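Local coordinates for protein deacetylase EF_0837 (Enterococcus faecalis, PDB 2ICS) that uses a binuclear zinc centre in an amidohydrolase TIM-barrel fold to deacetylate acetyl-(R)-mandelate, though with very low efficiency in vitro, at residues 45-57 and 322-336. Numbering follows the deposited sequence.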
loop_
_atom_site.group_PDB
_atom_site.type_symbol
_atom_site.label_atom_id
_atom_site.label_comp_id
_atom_site.label_asym_id
_atom_site.label_seq_id
_atom_site.Cartn_x
_atom_site.Cartn_y
_atom_site.Cartn_z
ATOM N N HIS A 45 -4.915 -12.873 -25.926
ATOM C CA HIS A 45 -6.356 -13.005 -26.077
ATOM C C HIS A 45 -6.927 -13.594 -24.796
ATOM O O HIS A 45 -6.923 -14.805 -24.600
ATOM C CB HIS A 45 -6.671 -13.901 -27.278
ATOM C CG HIS A 45 -6.169 -13.353 -28.578
ATOM N ND1 HIS A 45 -6.800 -12.324 -29.244
ATOM C CD2 HIS A 45 -5.064 -13.647 -29.303
ATOM C CE1 HIS A 45 -6.105 -12.007 -30.322
ATOM N NE2 HIS A 45 -5.045 -12.794 -30.381
ATOM N N LEU A 46 -7.409 -12.720 -23.922
ATOM C CA LEU A 46 -7.972 -13.139 -22.645
ATOM C C LEU A 46 -9.263 -13.928 -22.813
ATOM O O LEU A 46 -9.958 -13.795 -23.818
ATOM C CB LEU A 46 -8.233 -11.909 -21.768
ATOM C CG LEU A 46 -6.992 -11.053 -21.505
ATOM C CD1 LEU A 46 -7.384 -9.766 -20.813
ATOM C CD2 LEU A 46 -6.001 -11.842 -20.672
ATOM N N GLU A 47 -9.568 -14.763 -21.825
ATOM C CA GLU A 47 -10.789 -15.554 -21.844
ATOM C C GLU A 47 -11.938 -14.632 -21.480
ATOM O O GLU A 47 -11.769 -13.714 -20.681
ATOM C CB GLU A 47 -10.717 -16.685 -20.814
ATOM C CG GLU A 47 -9.764 -17.810 -21.174
ATOM C CD GLU A 47 -10.087 -18.426 -22.523
ATOM O OE1 GLU A 47 -11.261 -18.801 -22.748
ATOM O OE2 GLU A 47 -9.165 -18.534 -23.359
ATOM N N PRO A 48 -13.123 -14.857 -22.063
ATOM C CA PRO A 48 -14.278 -14.011 -21.756
ATOM C C PRO A 48 -14.553 -14.015 -20.256
ATOM O O PRO A 48 -14.522 -15.071 -19.620
ATOM C CB PRO A 48 -15.403 -14.668 -22.553
ATOM C CG PRO A 48 -14.679 -15.206 -23.753
ATOM C CD PRO A 48 -13.450 -15.827 -23.122
ATOM N N GLY A 49 -14.807 -12.838 -19.693
ATOM C CA GLY A 49 -15.080 -12.751 -18.269
ATOM C C GLY A 49 -13.852 -12.412 -17.443
ATOM O O GLY A 49 -13.916 -12.352 -16.214
ATOM N N THR A 50 -12.726 -12.198 -18.112
ATOM C CA THR A 50 -11.491 -11.854 -17.417
ATOM C C THR A 50 -11.428 -10.342 -17.201
ATOM O O THR A 50 -11.738 -9.558 -18.102
ATOM C CB THR A 50 -10.246 -12.297 -18.221
ATOM O OG1 THR A 50 -10.290 -13.711 -18.442
ATOM C CG2 THR A 50 -8.976 -11.954 -17.462
ATOM N N TYR A 51 -11.031 -9.937 -16.002
ATOM C CA TYR A 51 -10.931 -8.519 -15.679
ATOM C C TYR A 51 -9.509 -8.009 -15.857
ATOM O O TYR A 51 -8.544 -8.782 -15.814
ATOM C CB TYR A 51 -11.374 -8.273 -14.235
ATOM C CG TYR A 51 -12.818 -8.617 -13.963
ATOM C CD1 TYR A 51 -13.848 -7.778 -14.386
ATOM C CD2 TYR A 51 -13.160 -9.785 -13.282
ATOM C CE1 TYR A 51 -15.183 -8.091 -14.134
ATOM C CE2 TYR A 51 -14.495 -10.111 -13.026
ATOM C CZ TYR A 51 -15.500 -9.258 -13.457
ATOM O OH TYR A 51 -16.816 -9.581 -13.223
ATOM N N VAL A 52 -9.396 -6.700 -16.056
ATOM C CA VAL A 52 -8.111 -6.036 -16.231
ATOM C C VAL A 52 -8.174 -4.681 -15.536
ATOM O O VAL A 52 -9.197 -3.991 -15.591
ATOM C CB VAL A 52 -7.790 -5.772 -17.722
ATOM C CG1 VAL A 52 -6.350 -5.303 -17.864
ATOM C CG2 VAL A 52 -8.034 -7.021 -18.550
ATOM N N SER A 53 -7.086 -4.301 -14.880
ATOM C CA SER A 53 -7.029 -3.016 -14.207
ATOM C C SER A 53 -5.600 -2.522 -14.264
ATOM O O SER A 53 -4.732 -3.179 -14.833
ATOM C CB SER A 53 -7.450 -3.147 -12.743
ATOM O OG SER A 53 -6.443 -3.791 -11.976
ATOM N N ALA A 54 -5.362 -1.355 -13.682
ATOM C CA ALA A 54 -4.018 -0.812 -13.633
ATOM C C ALA A 54 -3.280 -1.779 -12.715
ATOM O O ALA A 54 -3.910 -2.438 -11.891
ATOM C CB ALA A 54 -4.040 0.576 -13.031
ATOM N N GLY A 55 -1.963 -1.886 -12.862
ATOM C CA GLY A 55 -1.219 -2.789 -11.999
ATOM C C GLY A 55 -1.490 -2.464 -10.541
ATOM O O GLY A 55 -1.399 -1.304 -10.138
ATOM N N TRP A 56 -1.828 -3.473 -9.747
ATOM C CA TRP A 56 -2.118 -3.247 -8.334
ATOM C C TRP A 56 -0.882 -2.727 -7.615
ATOM O O TRP A 56 0.238 -3.117 -7.935
ATOM C CB TRP A 56 -2.606 -4.535 -7.670
ATOM C CG TRP A 56 -3.872 -5.099 -8.255
ATOM C CD1 TRP A 56 -4.747 -4.469 -9.101
ATOM C CD2 TRP A 56 -4.425 -6.403 -8.004
ATOM N NE1 TRP A 56 -5.810 -5.303 -9.391
ATOM C CE2 TRP A 56 -5.636 -6.493 -8.733
ATOM C CE3 TRP A 56 -4.011 -7.504 -7.237
ATOM C CZ2 TRP A 56 -6.440 -7.643 -8.717
ATOM C CZ3 TRP A 56 -4.811 -8.652 -7.220
ATOM C CH2 TRP A 56 -6.013 -8.707 -7.959
ATOM N N ILE A 57 -1.100 -1.850 -6.638
ATOM C CA ILE A 57 -0.022 -1.233 -5.870
ATOM C C ILE A 57 -0.253 -1.390 -4.368
ATOM O O ILE A 57 -1.303 -0.999 -3.851
ATOM C CB ILE A 57 0.078 0.292 -6.177
ATOM C CG1 ILE A 57 0.300 0.524 -7.672
ATOM C CG2 ILE A 57 1.214 0.913 -5.382
ATOM C CD1 ILE A 57 0.165 2.003 -8.100
ATOM N N THR A 322 -3.232 4.202 -13.226
ATOM C CA THR A 322 -4.357 4.272 -14.151
ATOM C C THR A 322 -3.991 3.774 -15.541
ATOM O O THR A 322 -2.819 3.702 -15.898
ATOM C CB THR A 322 -4.883 5.715 -14.300
ATOM O OG1 THR A 322 -3.830 6.555 -14.788
ATOM C CG2 THR A 322 -5.383 6.247 -12.963
ATOM N N LEU A 323 -5.008 3.433 -16.322
ATOM C CA LEU A 323 -4.793 2.958 -17.679
ATOM C C LEU A 323 -4.859 4.129 -18.655
ATOM O O LEU A 323 -5.660 4.128 -19.582
ATOM C CB LEU A 323 -5.848 1.910 -18.040
ATOM C CG LEU A 323 -5.777 0.624 -17.215
ATOM C CD1 LEU A 323 -6.989 -0.238 -17.500
ATOM C CD2 LEU A 323 -4.501 -0.122 -17.549
ATOM N N GLU A 324 -4.011 5.129 -18.434
ATOM C CA GLU A 324 -3.964 6.311 -19.290
ATOM C C GLU A 324 -2.812 6.230 -20.281
ATOM O O GLU A 324 -1.745 5.697 -19.964
ATOM C CB GLU A 324 -3.796 7.579 -18.448
ATOM C CG GLU A 324 -5.033 8.008 -17.675
ATOM C CD GLU A 324 -4.797 9.281 -16.877
ATOM O OE1 GLU A 324 -4.305 10.270 -17.465
ATOM O OE2 GLU A 324 -5.106 9.293 -15.665
ATOM N N ILE A 325 -3.029 6.764 -21.479
ATOM C CA ILE A 325 -1.999 6.767 -22.507
ATOM C C ILE A 325 -0.824 7.584 -21.991
ATOM O O ILE A 325 -1.005 8.650 -21.407
ATOM C CB ILE A 325 -2.513 7.399 -23.825
ATOM C CG1 ILE A 325 -3.654 6.553 -24.394
ATOM C CG2 ILE A 325 -1.374 7.509 -24.833
ATOM C CD1 ILE A 325 -4.196 7.053 -25.715
ATOM N N GLY A 326 0.383 7.078 -22.207
ATOM C CA GLY A 326 1.560 7.783 -21.741
ATOM C C GLY A 326 2.048 7.225 -20.419
ATOM O O GLY A 326 3.197 7.437 -20.036
ATOM N N LYS A 327 1.175 6.507 -19.717
ATOM C CA LYS A 327 1.544 5.917 -18.436
ATOM C C LYS A 327 2.282 4.590 -18.583
ATOM O O LYS A 327 2.209 3.931 -19.620
ATOM C CB LYS A 327 0.309 5.716 -17.557
ATOM C CG LYS A 327 -0.077 6.946 -16.752
ATOM C CD LYS A 327 -0.777 6.541 -15.460
ATOM C CE LYS A 327 -1.079 7.737 -14.579
ATOM N NZ LYS A 327 -2.000 8.689 -15.258
ATOM N N ASP A 328 2.994 4.208 -17.528
ATOM C CA ASP A 328 3.749 2.968 -17.527
ATOM C C ASP A 328 2.841 1.773 -17.776
ATOM O O ASP A 328 1.714 1.712 -17.276
ATOM C CB ASP A 328 4.502 2.802 -16.203
ATOM C CG ASP A 328 5.636 3.808 -16.047
ATOM O OD1 ASP A 328 5.985 4.472 -17.049
ATOM O OD2 ASP A 328 6.187 3.930 -14.930
ATOM N N ALA A 329 3.344 0.825 -18.560
ATOM C CA ALA A 329 2.582 -0.365 -18.892
ATOM C C ALA A 329 2.617 -1.419 -17.783
ATOM O O ALA A 329 3.296 -2.445 -17.894
ATOM C CB ALA A 329 3.089 -0.959 -20.207
ATOM N N ASP A 330 1.896 -1.140 -16.702
ATOM C CA ASP A 330 1.778 -2.070 -15.581
ATOM C C ASP A 330 0.299 -2.415 -15.500
ATOM O O ASP A 330 -0.545 -1.521 -15.410
ATOM C CB ASP A 330 2.211 -1.427 -14.260
ATOM C CG ASP A 330 3.683 -1.077 -14.228
ATOM O OD1 ASP A 330 4.460 -1.632 -15.039
ATOM O OD2 ASP A 330 4.066 -0.254 -13.372
ATOM N N LEU A 331 -0.017 -3.703 -15.541
ATOM C CA LEU A 331 -1.405 -4.142 -15.486
ATOM C C LEU A 331 -1.556 -5.428 -14.705
ATOM O O LEU A 331 -0.630 -6.227 -14.610
ATOM C CB LEU A 331 -1.961 -4.386 -16.894
ATOM C CG LEU A 331 -2.042 -3.253 -17.916
ATOM C CD1 LEU A 331 -0.655 -2.920 -18.457
ATOM C CD2 LEU A 331 -2.946 -3.697 -19.052
ATOM N N THR A 332 -2.740 -5.623 -14.149
ATOM C CA THR A 332 -3.034 -6.830 -13.415
ATOM C C THR A 332 -4.269 -7.402 -14.091
ATOM O O THR A 332 -5.253 -6.691 -14.317
ATOM C CB THR A 332 -3.315 -6.543 -11.928
ATOM O OG1 THR A 332 -2.166 -5.912 -11.341
ATOM C CG2 THR A 332 -3.609 -7.840 -11.184
ATOM N N ILE A 333 -4.187 -8.677 -14.447
ATOM C CA ILE A 333 -5.269 -9.381 -15.117
ATOM C C ILE A 333 -5.734 -10.431 -14.121
ATOM O O ILE A 333 -4.931 -11.221 -13.610
ATOM C CB ILE A 333 -4.748 -10.007 -16.423
ATOM C CG1 ILE A 333 -4.121 -8.899 -17.285
ATOM C CG2 ILE A 333 -5.873 -10.685 -17.178
ATOM C CD1 ILE A 333 -3.571 -9.365 -18.617
ATOM N N PHE A 334 -7.033 -10.438 -13.843
ATOM C CA PHE A 334 -7.569 -11.332 -12.831
ATOM C C PHE A 334 -9.002 -11.783 -13.050
ATOM O O PHE A 334 -9.676 -11.360 -13.990
ATOM C CB PHE A 334 -7.496 -10.607 -11.489
ATOM C CG PHE A 334 -8.225 -9.288 -11.488
ATOM C CD1 PHE A 334 -9.567 -9.216 -11.118
ATOM C CD2 PHE A 334 -7.586 -8.127 -11.924
ATOM C CE1 PHE A 334 -10.265 -8.006 -11.185
ATOM C CE2 PHE A 334 -8.274 -6.914 -11.998
ATOM C CZ PHE A 334 -9.614 -6.852 -11.629
ATOM N N THR A 335 -9.460 -12.638 -12.139
ATOM C CA THR A 335 -10.817 -13.155 -12.158
ATOM C C THR A 335 -11.411 -12.928 -10.777
ATOM O O THR A 335 -10.686 -12.774 -9.797
ATOM C CB THR A 335 -10.868 -14.681 -12.422
ATOM O OG1 THR A 335 -10.168 -15.365 -11.376
ATOM C CG2 THR A 335 -10.253 -15.032 -13.771
ATOM N N ILE A 336 -12.738 -12.904 -10.718
ATOM C CA ILE A 336 -13.468 -12.737 -9.472
ATOM C C ILE A 336 -14.492 -13.863 -9.494
ATOM O O ILE A 336 -15.290 -13.961 -10.426
ATOM C CB ILE A 336 -14.184 -11.371 -9.408
ATOM C CG1 ILE A 336 -13.149 -10.243 -9.400
ATOM C CG2 ILE A 336 -15.049 -11.292 -8.161
ATOM C CD1 ILE A 336 -13.750 -8.855 -9.377
HETATM O O HOH W 1 -13.929 -13.325 -13.379
#
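Y51 and F334 form a hydrogen-bonded antiparallel pair, as do S53 and T332, joining strands 51-54 and 331-336 in the small β-sandwich-like domain that accompanies the TIM barrel of amidohydrolases. The tight part is the face bearing these four side chains, where helix 300-305 adds I304. The flat F334 ring suits this place because both its faces are used: Y51 CB lies over one, 3.6 Å from the ring centroid, and W56 CZ2 over the other, 3.4 Å from F334 CD2. F334 reaches this slot with CG between its backbone N and carbonyl carbon (chi1 57°). S53 is small enough for its OG to sit at the F334 ring edge while bonding A54 O. On the opposite face, branched V52 and I333 pack side by side, V52 CG1 also reaching L331 CD2; L46 CD2 meets I333 CG2 tip to tip at 3.7 Å. Packing thins toward partly exposed T335 and I336: a water links G49 O to I336 N, and I336 CB meets Y51 CE2 at 3.8 Å. T332 serves both chemistries: its CG2 sits over the W56 six-membered ring, while its OG1, also bonded to G82 O, accepts the N-H of W56, with W56 N 2.9 Å away and an N-H...O angle of 162°.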